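Local atomic coordinates of 3-oxoacyl-(Acyl-carrier protein) synthase (Burkholderia xenovorans, PDB entry 4EFI), a protein that probably acts as a 3-oxoacyl-[acyl-carrier-protein] synthase, condensing acyl groups with a carrier-bound malonyl unit in the manner of the KAS III family. Residues S129-A134 and S305-I310; R259-Y264 and A284-E289; A266-Q271 and L323-F328. One frame throughout, in Å; residues are numbered along the deposited sequence. Where two conformers were deposited one is given.

The three contacts step outward through a thiolase-type fold. Interaction 1 joins two buried helices near the centre of the molecule, about 4 Å from it, interaction 3 pairs two strands of the sheet covering them, and interaction 2 ties two surface loops together beyond that sheet. Interaction 3 is the middle member of the series: its centre lies about 9 Å from that of interaction 1 and about 10 Å from that of interaction 2, whereas interactions 1 and 2 do not touch. Ser-305 OG, opening helix 305-313, lies 2.8 Å from His-270 ND1 in a hydrogen bond. His-270 also touches Cys-128 and Asn-300, a grouping consistent with the Cys-His-Asn active site of KAS III enzymes.

Interaction 1 (S129-A134 and S305-I310); sequences SGYPQA and SIPLLI
Tyr-131, in the first turn of helix 130-143, carries most of this contact by laying its ring against Ile-306 and Pro-307. With CG anti to the backbone N (chi1 -169°), the ring reaches out toward helix 305-313, and Pro-307 CD sits over one face, 3.6 Å from the ring centroid of Tyr-131 and 15° off the normal, a CH-pi contact. The proline follows the ring outward: its CB comes 3.8 Å from Tyr-131 CE1. Ile-306 approaches obliquely, its CG2 branch 3.6 Å from Tyr-131 CD2, and Ile-310 CD1 makes a looser contact with CE2 of the same ring. At the far end the hydroxyl is hydrogen-bonded to Thr-180 OG1. One residue on, Pro-132 adds a lighter touch, CD to Ile-306 CD1 at 4.3 Å, and packs on Ala-337 and Ala-339 of strand 335-343. The two short helical segments run nearly at right angles, 83°, in the helical layer enclosed by the two sheets of the thiolase fold. Since it is wholly apolar, this contact rests on shape and dispersion, while Thr-180 satisfies the one polar side-chain atom, Tyr-131 OH, that the tyrosine brings into this buried layer.

Interaction 2 (R259-Y264 and A284-E289); sequences RDKDSY and AGLPAE
Lys-261 reaches across to Gly-285 and grips its carbonyl oxygen, NZ to O 3.0 Å, in the sole hydrogen bond between the two loops. The ammonium group comes from above the carbonyl plane, 48° out of it, and so does not use a lone pair direction. A bend at chi3 (-66°) turns CE and NZ toward the acceptor; Lys-261 CD, before the bend, is already 3.3 Å from Gly-285 O. The same methylene rests on Leu-286, CD to CD2 4.0 Å, so the aliphatic part of the lysine packs while its tip bonds. Beside it, Asp-262 OD1 passes 4.3 Å from Pro-287 CG and has a long, weak ion pair with Arg-290.

In the next shell, Gly-285 ends helix 274-283 in a Schellman motif, whose positive phi helps set the course of the chain there. On the other loop, Ser-263 closes the 3-10 turn around Lys-261: its OG donates to Asp-260 O at 2.7 Å, in the carbonyl plane and on a lone pair, and Ser-263 N bonds to that oxygen too. Arg-259 NE in turn donates to Ser-263 OG, 3.2 Å away. Deeper still, Lys-261 and Leu-286 both rest on Phe-267 of strand 266-269. An ammonium group just past the C-terminal end of helix 274-283 would probably be favoured by the helix dipole, which suggests a modest electrostatic tie between these surface loops.

Interaction 3 (A266-Q271 and L323-F328); sequences AFLFHQ and LQLGMF
Phe-328 meets two aromatic neighbours, Phe-269 and Phe-267, on the adjacent strand, and its side chain runs past both. Its CB lies 3.8 Å from Phe-269 CD2, and CG passes close to CE2 of that ring. With CG anti to the carbonyl carbon (chi1 -54°) the ring leans to Phe-269, and its turn about CB-CG puts CD2 over one face, near the rim, with Phe-328 CD2 3.8 Å from Phe-269 CZ. The two ring planes are inclined at 33°, an oblique pairing. Further out, CE2 meets Phe-267 CD1 at 4.2 Å, each ring approached at its edge. The same CE2 passes over Gly-326, which has no side chain to obstruct it. Val-250 and Thr-253 of helix 235-257 cover Phe-328 on this same face.

Beneath the rings run two parallel strands, with 266-269 at the border of a five-stranded mixed sheet. The chain between them forms helices but no strand, making a beta-alpha-beta crossover within the C-terminal half of the thiolase fold. Four backbone bonds form the ladder: Gly-326 N to Ala-266 O, Leu-268 N to Gly-326 O (2.8 Å, 178°), Phe-328 N to Leu-268 O, and His-270 N to Phe-328 O (2.9 Å). Ala-266 N, just before the first rung, is buried without a partner.

On the opposite face, Leu-268 extends alongside Met-327, CD1 to CG 4.1 Å, and also touches Leu-325, whose CD2 reaches Ala-266 CB at 3.8 Å. Leu-309 and Ile-310 of helix 305-313 press on Leu-268 from this side. Past the strand end, the Gln-271 amide turns back, NE2 donating to Phe-269 O at 3.0 Å, while its OE1 accepts from Asn-294 N.

Interaction 1 (S129-A134 and S305-I310)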
ATOM      1  N   SER A 129      -3.801   2.475   4.145  1.00 17.59           N
ATOM      2  CA  SER A 129      -2.991   2.937   5.271  1.00 15.73           C
ATOM      3  C   SER A 129      -2.049   1.851   5.778  1.00 16.14           C
ATOM      4  O   SER A 129      -1.354   2.031   6.773  1.00 18.69           O
ATOM      5  CB  SER A 129      -3.894   3.396   6.415  1.00 18.12           C
ATOM      6  OG  SER A 129      -4.448   2.283   7.092  1.00 19.60           O
ATOM      7  N   GLY A 130      -2.043   0.719   5.090  1.00 14.32           N
ATOM      8  CA  GLY A 130      -1.423  -0.488   5.623  1.00 15.07           C
ATOM      9  C   GLY A 130       0.089  -0.560   5.592  1.00 12.78           C
ATOM     10  O   GLY A 130       0.660  -1.237   6.439  1.00 13.76           O
ATOM     11  N   TYR A 131       0.755   0.092   4.642  1.00 12.75           N
ATOM     12  CA  TYR A 131       2.197  -0.138   4.528  1.00 13.26           C
ATOM     13  C   TYR A 131       2.965   0.428   5.732  1.00 12.43           C
ATOM     14  O   TYR A 131       3.788  -0.284   6.309  1.00 11.65           O
ATOM     15  CB  TYR A 131       2.764   0.341   3.199  1.00 13.08           C
ATOM     16  CG  TYR A 131       4.187  -0.127   2.974  1.00 12.68           C
ATOM     17  CD1 TYR A 131       4.478  -1.469   2.754  1.00 12.41           C
ATOM     18  CD2 TYR A 131       5.243   0.776   2.939  1.00 12.50           C
ATOM     19  CE1 TYR A 131       5.760  -1.892   2.543  1.00 12.75           C
ATOM     20  CE2 TYR A 131       6.518   0.372   2.711  1.00 13.52           C
ATOM     21  CZ  TYR A 131       6.782  -0.974   2.508  1.00 11.70           C
ATOM     22  OH  TYR A 131       8.088  -1.350   2.261  1.00 13.59           O
ATOM     23  N   PRO A 132       2.705   1.686   6.125  1.00 11.66           N
ATOM     24  CA  PRO A 132       3.456   2.172   7.294  1.00 13.39           C
ATOM     25  C   PRO A 132       3.164   1.368   8.554  1.00 12.61           C
ATOM     26  O   PRO A 132       4.014   1.186   9.399  1.00 12.51           O
ATOM     27  CB  PRO A 132       3.021   3.637   7.419  1.00 13.25           C
ATOM     28  CG  PRO A 132       2.600   3.992   6.041  1.00 13.71           C
ATOM     29  CD  PRO A 132       1.922   2.763   5.509  1.00 11.70           C
ATOM     30  N   GLN A 133       1.930   0.868   8.689  1.00 12.16           N
ATOM     31  CA  GLN A 133       1.581   0.014   9.834  1.00 12.81           C
ATOM     32  C   GLN A 133       2.320  -1.307   9.816  1.00 12.69           C
ATOM     33  O   GLN A 133       2.756  -1.785  10.868  1.00 13.17           O
ATOM     34  CB  GLN A 133       0.065  -0.230   9.884  1.00 13.33           C
ATOM     35  CG  GLN A 133      -0.756   1.055   9.972  1.00 13.28           C
ATOM     36  CD  GLN A 133      -2.183   0.814  10.362  1.00 15.44           C
ATOM     37  OE1 GLN A 133      -3.111   1.303   9.691  1.00 19.24           O
ATOM     38  NE2 GLN A 133      -2.380   0.126  11.459  1.00 12.73           N
ATOM     39  N   ALA A 134       2.447  -1.905   8.637  1.00 12.20           N
ATOM     40  CA  ALA A 134       3.224  -3.133   8.488  1.00 12.86           C
ATOM     41  C   ALA A 134       4.691  -2.922   8.848  1.00 11.86           C
ATOM     42  O   ALA A 134       5.308  -3.763   9.519  1.00 12.51           O
ATOM     43  CB  ALA A 134       3.116  -3.656   7.073  1.00 14.04           C
ATOM     44  N   SER A 305       0.576   0.352  -2.893  1.00 11.95           N
ATOM     45  CA  SER A 305       0.948   1.535  -3.647  1.00 12.55           C
ATOM     46  C   SER A 305       2.286   2.133  -3.193  1.00 12.35           C
ATOM     47  O   SER A 305       3.081   2.548  -4.028  1.00 13.00           O
ATOM     48  CB  SER A 305      -0.173   2.566  -3.602  1.00 14.52           C
ATOM     49  OG  SER A 305      -0.281   3.101  -2.298  1.00 16.36           O
ATOM     50  N   ILE A 306       2.544   2.209  -1.892  1.00 12.77           N
ATOM     51  CA  ILE A 306       3.806   2.783  -1.433  1.00 12.37           C
ATOM     52  C   ILE A 306       5.029   1.912  -1.764  1.00 12.12           C
ATOM     53  O   ILE A 306       6.002   2.396  -2.324  1.00 12.97           O
ATOM     54  CB  ILE A 306       3.736   3.179   0.065  1.00 13.07           C
ATOM     55  CG1 ILE A 306       2.756   4.342   0.244  1.00 14.39           C
ATOM     56  CG2 ILE A 306       5.126   3.533   0.569  1.00 12.76           C
ATOM     57  CD1 ILE A 306       2.436   4.682   1.692  1.00 14.21           C
ATOM     58  N   PRO A 307       5.005   0.608  -1.431  1.00 11.47           N
ATOM     59  CA  PRO A 307       6.178  -0.191  -1.815  1.00 12.40           C
ATOM     60  C   PRO A 307       6.382  -0.257  -3.340  1.00 12.50           C
ATOM     61  O   PRO A 307       7.520  -0.275  -3.810  1.00 12.38           O
ATOM     62  CB  PRO A 307       5.903  -1.574  -1.197  1.00 12.97           C
ATOM     63  CG  PRO A 307       4.441  -1.596  -0.894  1.00 11.66           C
ATOM     64  CD  PRO A 307       4.086  -0.149  -0.577  1.00 11.21           C
ATOM     65  N   LEU A 308       5.301  -0.234  -4.114  1.00 11.34           N
ATOM     66  CA  LEU A 308       5.425  -0.219  -5.577  1.00 11.56           C
ATOM     67  C   LEU A 308       6.076   1.093  -6.021  1.00 12.60           C
ATOM     68  O   LEU A 308       6.964   1.112  -6.890  1.00 13.16           O
ATOM     69  CB  LEU A 308       4.059  -0.425  -6.246  1.00 12.27           C
ATOM     70  CG  LEU A 308       4.080  -0.472  -7.781  1.00 12.89           C
ATOM     71  CD1 LEU A 308       4.879  -1.638  -8.311  1.00 12.92           C
ATOM     72  CD2 LEU A 308       2.637  -0.504  -8.283  1.00 12.66           C
ATOM     73  N   LEU A 309       5.716   2.183  -5.367  1.00 13.21           N
ATOM     74  CA  LEU A 309       6.308   3.481  -5.642  1.00 13.24           C
ATOM     75  C   LEU A 309       7.818   3.437  -5.345  1.00 13.82           C
ATOM     76  O   LEU A 309       8.634   3.962  -6.119  1.00 15.47           O
ATOM     77  CB  LEU A 309       5.599   4.546  -4.803  1.00 15.26           C
ATOM     78  CG  LEU A 309       5.763   6.003  -5.173  1.00 17.34           C
ATOM     79  CD1 LEU A 309       5.172   6.281  -6.522  1.00 13.80           C
ATOM     80  CD2 LEU A 309       5.068   6.807  -4.096  1.00 17.56           C
ATOM     81  N   ILE A 310       8.205   2.817  -4.230  1.00 13.00           N
ATOM     82  CA  ILE A 310       9.621   2.682  -3.900  1.00 13.47           C
ATOM     83  C   ILE A 310      10.342   1.941  -5.013  1.00 13.63           C
ATOM     84  O   ILE A 310      11.389   2.375  -5.475  1.00 15.18           O
ATOM     85  CB  ILE A 310       9.824   1.945  -2.560  1.00 14.83           C
ATOM     86  CG1 ILE A 310       9.258   2.785  -1.424  1.00 15.56           C
ATOM     87  CG2 ILE A 310      11.303   1.601  -2.322  1.00 15.97           C
ATOM     88  CD1 ILE A 310       9.185   2.087  -0.095  1.00 17.16           C
TER

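Interaction 2 (R259-Y264 and A284-E289)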
ATOM      1  N   ARG A 259      13.825  16.129  11.350  1.00 28.05           N
ATOM      2  CA  ARG A 259      14.545  16.535  10.139  1.00 26.87           C
ATOM      3  C   ARG A 259      13.783  17.606   9.356  1.00 25.28           C
ATOM      4  O   ARG A 259      12.567  17.527   9.182  1.00 26.74           O
ATOM      5  CB  ARG A 259      14.780  15.324   9.223  1.00 28.55           C
ATOM      6  CG  ARG A 259      15.751  14.288   9.769  1.00 32.75           C
ATOM      7  CD  ARG A 259      17.191  14.768   9.668  1.00 38.44           C
ATOM      8  NE  ARG A 259      17.614  14.909   8.275  1.00 40.87           N
ATOM      9  CZ  ARG A 259      18.259  13.976   7.578  1.00 40.69           C
ATOM     10  NH1 ARG A 259      18.588  12.816   8.131  1.00 38.74           N
ATOM     11  NH2 ARG A 259      18.586  14.212   6.317  1.00 44.98           N
ATOM     12  N   ASP A 260      14.517  18.591   8.850  1.00 26.62           N
ATOM     13  CA  ASP A 260      13.920  19.638   8.032  1.00 30.94           C
ATOM     14  C   ASP A 260      13.274  19.059   6.789  1.00 24.62           C
ATOM     15  O   ASP A 260      13.804  18.128   6.171  1.00 24.87           O
ATOM     16  CB  ASP A 260      14.989  20.647   7.603  1.00 29.71           C
ATOM     17  N   LYS A 261      12.125  19.614   6.425  1.00 26.59           N
ATOM     18  CA  LYS A 261      11.385  19.213   5.243  1.00 26.76           C
ATOM     19  C   LYS A 261      12.264  19.103   3.981  1.00 22.78           C
ATOM     20  O   LYS A 261      12.141  18.158   3.210  1.00 23.10           O
ATOM     21  CB  LYS A 261      10.253  20.217   5.009  1.00 31.62           C
ATOM     22  CG  LYS A 261       9.364  19.910   3.826  1.00 32.14           C
ATOM     23  CD  LYS A 261       8.401  21.063   3.542  1.00 31.26           C
ATOM     24  CE  LYS A 261       7.394  21.263   4.658  1.00 34.49           C
ATOM     25  NZ  LYS A 261       6.574  22.499   4.440  1.00 36.79           N
ATOM     26  N   ASP A 262      13.167  20.060   3.775  1.00 26.11           N
ATOM     27  CA  ASP A 262      13.960  20.079   2.547  1.00 24.55           C
ATOM     28  C   ASP A 262      15.139  19.101   2.563  1.00 27.81           C
ATOM     29  O   ASP A 262      15.854  18.965   1.567  1.00 27.34           O
ATOM     30  CB  ASP A 262      14.416  21.513   2.235  1.00 30.52           C
ATOM     31  CG  ASP A 262      13.294  22.360   1.639  1.00 32.39           C
ATOM     32  OD1 ASP A 262      12.440  21.799   0.916  1.00 34.95           O
ATOM     33  OD2 ASP A 262      13.263  23.580   1.886  1.00 34.29           O
ATOM     34  N   SER A 263      15.325  18.393   3.667  1.00 23.95           N
ATOM     35  CA  SER A 263      16.344  17.348   3.735  1.00 24.42           C
ATOM     36  C   SER A 263      15.792  15.933   3.453  1.00 25.00           C
ATOM     37  O   SER A 263      16.539  14.958   3.485  1.00 28.16           O
ATOM     38  CB  SER A 263      17.041  17.364   5.087  1.00 31.81           C
ATOM     39  OG  SER A 263      16.217  16.833   6.102  1.00 36.43           O
ATOM     40  N   TYR A 264      14.490  15.811   3.204  1.00 20.26           N
ATOM     41  CA  TYR A 264      13.922  14.540   2.761  1.00 19.46           C
ATOM     42  C   TYR A 264      14.206  14.332   1.281  1.00 21.87           C
ATOM     43  O   TYR A 264      14.171  15.272   0.491  1.00 21.12           O
ATOM     44  CB  TYR A 264      12.416  14.513   2.982  1.00 17.63           C
ATOM     45  CG  TYR A 264      12.032  14.203   4.418  1.00 18.04           C
ATOM     46  CD1 TYR A 264      12.195  15.137   5.424  1.00 18.40           C
ATOM     47  CD2 TYR A 264      11.504  12.965   4.759  1.00 18.02           C
ATOM     48  CE1 TYR A 264      11.864  14.854   6.721  1.00 20.73           C
ATOM     49  CE2 TYR A 264      11.168  12.673   6.067  1.00 19.00           C
ATOM     50  CZ  TYR A 264      11.342  13.615   7.027  1.00 19.90           C
ATOM     51  OH  TYR A 264      11.016  13.301   8.325  1.00 22.79           O
ATOM     52  N   ALA A 284       0.236  20.613   2.237  1.00 24.57           N
ATOM     53  CA  ALA A 284       1.308  20.279   3.179  1.00 24.39           C
ATOM     54  C   ALA A 284       2.598  21.039   2.879  1.00 23.91           C
ATOM     55  O   ALA A 284       3.612  20.838   3.544  1.00 26.60           O
ATOM     56  CB  ALA A 284       1.572  18.784   3.170  1.00 21.38           C
ATOM     57  N   GLY A 285       2.565  21.909   1.876  1.00 24.82           N
ATOM     58  CA  GLY A 285       3.730  22.699   1.516  1.00 28.14           C
ATOM     59  C   GLY A 285       4.931  21.859   1.131  1.00 25.16           C
ATOM     60  O   GLY A 285       6.072  22.170   1.480  1.00 27.02           O
ATOM     61  N   LEU A 286       4.677  20.778   0.408  1.00 22.85           N
ATOM     62  CA  LEU A 286       5.741  19.898  -0.010  1.00 22.58           C
ATOM     63  C   LEU A 286       6.112  20.186  -1.438  1.00 25.76           C
ATOM     64  O   LEU A 286       5.250  20.431  -2.276  1.00 29.36           O
ATOM     65  CB  LEU A 286       5.323  18.427   0.102  1.00 21.56           C
ATOM     66  CG  LEU A 286       4.875  17.944   1.478  1.00 22.02           C
ATOM     67  CD1 LEU A 286       4.452  16.485   1.361  1.00 19.84           C
ATOM     68  CD2 LEU A 286       5.957  18.100   2.517  1.00 21.88           C
ATOM     69  N   PRO A 287       7.409  20.145  -1.731  1.00 26.18           N
ATOM     70  CA  PRO A 287       7.889  20.372  -3.092  1.00 23.79           C
ATOM     71  C   PRO A 287       7.478  19.226  -4.025  1.00 22.10           C
ATOM     72  O   PRO A 287       7.818  18.065  -3.795  1.00 20.46           O
ATOM     73  CB  PRO A 287       9.417  20.465  -2.912  1.00 24.38           C
ATOM     74  CG  PRO A 287       9.688  19.715  -1.626  1.00 26.88           C
ATOM     75  CD  PRO A 287       8.496  19.894  -0.765  1.00 26.31           C
ATOM     76  N   ALA A 288       6.745  19.553  -5.082  1.00 22.07           N
ATOM     77  CA  ALA A 288       6.120  18.553  -5.936  1.00 22.71           C
ATOM     78  C   ALA A 288       7.116  17.581  -6.565  1.00 22.81           C
ATOM     79  O   ALA A 288       6.822  16.394  -6.735  1.00 23.08           O
ATOM     80  CB  ALA A 288       5.278  19.224  -7.010  1.00 27.97           C
ATOM     81  N   GLU A 289       8.310  18.055  -6.890  1.00 24.07           N
ATOM     82  CA  GLU A 289       9.293  17.167  -7.498  1.00 20.02           C
ATOM     83  C   GLU A 289       9.769  16.074  -6.522  1.00 21.32           C
ATOM     84  O   GLU A 289      10.284  15.037  -6.933  1.00 22.78           O
ATOM     85  CB  GLU A 289      10.475  17.972  -8.054  1.00 23.53           C
ATOM     86  CG  GLU A 289      11.490  18.459  -7.023  1.00 21.99           C
ATOM     87  CD  GLU A 289      11.068  19.679  -6.233  1.00 26.61           C
ATOM     88  OE1 GLU A 289       9.937  20.205  -6.393  1.00 26.09           O
ATOM     89  OE2 GLU A 289      11.909  20.123  -5.426  1.00 27.54           O
TER

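Interaction 3 (A266-Q271 and L323-F328)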
ATOM      1  N   ALA A 266      12.382  12.022  -0.496  1.00 15.58           N
ATOM      2  CA  ALA A 266      11.069  11.794  -1.089  1.00 14.68           C
ATOM      3  C   ALA A 266      10.002  11.703  -0.016  1.00 13.83           C
ATOM      4  O   ALA A 266      10.252  11.226   1.095  1.00 14.83           O
ATOM      5  CB  ALA A 266      11.056  10.532  -1.939  1.00 16.53           C
ATOM      6  N   PHE A 267       8.798  12.120  -0.399  1.00 13.91           N
ATOM      7  CA  PHE A 267       7.573  11.947   0.365  1.00 15.42           C
ATOM      8  C   PHE A 267       6.687  11.014  -0.450  1.00 13.01           C
ATOM      9  O   PHE A 267       6.208  11.386  -1.522  1.00 14.68           O
ATOM     10  CB  PHE A 267       6.878  13.296   0.561  1.00 15.75           C
ATOM     11  CG  PHE A 267       7.752  14.327   1.260  1.00 15.87           C
ATOM     12  CD1 PHE A 267       7.926  14.311   2.637  1.00 18.29           C
ATOM     13  CD2 PHE A 267       8.418  15.287   0.527  1.00 17.60           C
ATOM     14  CE1 PHE A 267       8.743  15.262   3.257  1.00 19.33           C
ATOM     15  CE2 PHE A 267       9.221  16.212   1.142  1.00 19.10           C
ATOM     16  CZ  PHE A 267       9.390  16.198   2.498  1.00 19.86           C
ATOM     17  N   LEU A 268       6.495   9.803   0.061  1.00 12.76           N
ATOM     18  CA  LEU A 268       5.816   8.725  -0.654  1.00 13.16           C
ATOM     19  C   LEU A 268       4.397   8.606  -0.151  1.00 12.27           C
ATOM     20  O   LEU A 268       4.188   8.166   0.985  1.00 13.91           O
ATOM     21  CB  LEU A 268       6.574   7.432  -0.403  1.00 14.32           C
ATOM     22  CG  LEU A 268       8.048   7.483  -0.790  1.00 15.47           C
ATOM     23  CD1 LEU A 268       8.789   6.312  -0.197  1.00 20.97           C
ATOM     24  CD2 LEU A 268       8.174   7.479  -2.305  1.00 20.64           C
ATOM     25  N   PHE A 269       3.434   9.007  -0.971  1.00 12.07           N
ATOM     26  CA  PHE A 269       2.029   8.940  -0.617  1.00 12.02           C
ATOM     27  C   PHE A 269       1.363   7.765  -1.279  1.00 12.18           C
ATOM     28  O   PHE A 269       1.661   7.419  -2.423  1.00 13.10           O
ATOM     29  CB  PHE A 269       1.293  10.194  -1.088  1.00 13.83           C
ATOM     30  CG  PHE A 269       1.590  11.423  -0.274  1.00 14.76           C
ATOM     31  CD1 PHE A 269       2.738  12.154  -0.507  1.00 16.36           C
ATOM     32  CD2 PHE A 269       0.738  11.833   0.738  1.00 14.22           C
ATOM     33  CE1 PHE A 269       3.035  13.294   0.252  1.00 16.22           C
ATOM     34  CE2 PHE A 269       1.024  12.964   1.490  1.00 15.99           C
ATOM     35  CZ  PHE A 269       2.178  13.693   1.240  1.00 15.44           C
ATOM     36  N   HIS A 270       0.382   7.196  -0.596  1.00 12.72           N
ATOM     37  CA  HIS A 270      -0.531   6.287  -1.242  1.00 12.66           C
ATOM     38  C   HIS A 270      -1.060   6.960  -2.483  1.00 11.84           C
ATOM     39  O   HIS A 270      -1.462   8.138  -2.441  1.00 12.53           O
ATOM     40  CB  HIS A 270      -1.671   5.934  -0.305  1.00 12.31           C
ATOM     41  CG  HIS A 270      -2.854   5.330  -1.004  1.00 12.86           C
ATOM     42  ND1 HIS A 270      -2.752   4.236  -1.775  1.00 14.77           N
ATOM     43  CD2 HIS A 270      -4.186   5.717  -1.045  1.00 12.77           C
ATOM     44  CE1 HIS A 270      -3.957   3.932  -2.276  1.00 15.78           C
ATOM     45  NE2 HIS A 270      -4.833   4.839  -1.828  1.00 15.46           N
ATOM     46  N   GLN A 271      -1.064   6.239  -3.601  1.00 12.39           N
ATOM     47  CA  GLN A 271      -1.383   6.807  -4.903  1.00 12.60           C
ATOM     48  C   GLN A 271      -2.892   6.812  -5.134  1.00 13.20           C
ATOM     49  O   GLN A 271      -3.421   6.057  -5.946  1.00 14.20           O
ATOM     50  CB  GLN A 271      -0.646   6.038  -5.996  1.00 12.60           C
ATOM     51  CG  GLN A 271       0.881   6.070  -5.808  1.00 14.41           C
ATOM     52  CD  GLN A 271       1.482   7.381  -6.257  1.00 13.14           C
ATOM     53  OE1 GLN A 271       1.561   7.661  -7.455  1.00 13.85           O
ATOM     54  NE2 GLN A 271       1.924   8.193  -5.293  1.00 14.05           N
ATOM     55  N   LEU A 323      18.551   7.195   1.780  1.00 16.09           N
ATOM     56  CA  LEU A 323      17.504   8.174   1.522  1.00 16.36           C
ATOM     57  C   LEU A 323      16.723   8.426   2.788  1.00 15.91           C
ATOM     58  O   LEU A 323      16.414   7.498   3.532  1.00 16.98           O
ATOM     59  CB  LEU A 323      16.536   7.680   0.446  1.00 15.94           C
ATOM     60  CG  LEU A 323      17.155   7.366  -0.925  1.00 17.59           C
ATOM     61  CD1 LEU A 323      16.046   7.055  -1.909  1.00 19.46           C
ATOM     62  CD2 LEU A 323      18.032   8.517  -1.449  1.00 17.29           C
ATOM     63  N   GLN A 324      16.424   9.689   3.042  0.59 16.11           N
ATOM     64  CA  GLN A 324      15.514  10.093   4.100  0.59 15.87           C
ATOM     65  C   GLN A 324      14.126  10.120   3.506  0.59 15.24           C
ATOM     66  O   GLN A 324      13.831  10.905   2.611  0.59 15.19           O
ATOM     67  CB  GLN A 324      15.884  11.478   4.625  0.59 18.02           C
ATOM     68  CG  GLN A 324      14.945  11.997   5.727  0.59 19.33           C
ATOM     69  CD  GLN A 324      15.034  11.178   6.994  0.59 22.03           C
ATOM     70  OE1 GLN A 324      16.022  10.493   7.227  0.59 21.73           O
ATOM     71  NE2 GLN A 324      13.986  11.225   7.812  0.59 24.82           N
ATOM     72  N   LEU A 325      13.269   9.233   3.979  1.00 15.06           N
ATOM     73  CA  LEU A 325      11.942   9.099   3.417  1.00 14.25           C
ATOM     74  C   LEU A 325      10.818   9.330   4.412  1.00 15.23           C
ATOM     75  O   LEU A 325      10.905   8.926   5.581  1.00 15.45           O
ATOM     76  CB  LEU A 325      11.771   7.678   2.871  1.00 14.92           C
ATOM     77  CG  LEU A 325      12.794   7.267   1.797  1.00 15.67           C
ATOM     78  CD1 LEU A 325      12.604   5.820   1.409  1.00 16.33           C
ATOM     79  CD2 LEU A 325      12.664   8.153   0.590  1.00 16.37           C
ATOM     80  N   GLY A 326       9.742   9.936   3.912  1.00 13.64           N
ATOM     81  CA  GLY A 326       8.473   9.983   4.621  1.00 13.84           C
ATOM     82  C   GLY A 326       7.448   9.216   3.815  1.00 15.00           C
ATOM     83  O   GLY A 326       7.469   9.269   2.585  1.00 15.87           O
ATOM     84  N   MET A 327       6.578   8.476   4.493  1.00 12.79           N
ATOM     85  CA  MET A 327       5.586   7.613   3.836  1.00 12.08           C
ATOM     86  C   MET A 327       4.237   7.896   4.466  1.00 11.65           C
ATOM     87  O   MET A 327       4.152   7.987   5.681  1.00 13.35           O
ATOM     88  CB  MET A 327       5.922   6.132   4.012  1.00 11.97           C
ATOM     89  CG  MET A 327       7.302   5.777   3.534  1.00 12.69           C
ATOM     90  SD  MET A 327       7.636   4.037   3.747  1.00 15.04           S
ATOM     91  CE  MET A 327       9.393   3.949   3.390  1.00 16.69           C
ATOM     92  N   PHE A 328       3.201   8.075   3.653  1.00 12.66           N
ATOM     93  CA  PHE A 328       1.885   8.477   4.156  1.00 12.59           C
ATOM     94  C   PHE A 328       0.806   7.683   3.466  1.00 13.19           C
ATOM     95  O   PHE A 328       0.617   7.818   2.266  1.00 12.93           O
ATOM     96  CB  PHE A 328       1.680   9.982   3.926  1.00 13.31           C
ATOM     97  CG  PHE A 328       2.783  10.814   4.493  1.00 13.12           C
ATOM     98  CD1 PHE A 328       2.829  11.086   5.853  1.00 15.70           C
ATOM     99  CD2 PHE A 328       3.827  11.235   3.695  1.00 15.49           C
ATOM    100  CE1 PHE A 328       3.876  11.802   6.398  1.00 16.26           C
ATOM    101  CE2 PHE A 328       4.885  11.955   4.237  1.00 15.89           C
ATOM    102  CZ  PHE A 328       4.895  12.246   5.588  1.00 16.36           C
TER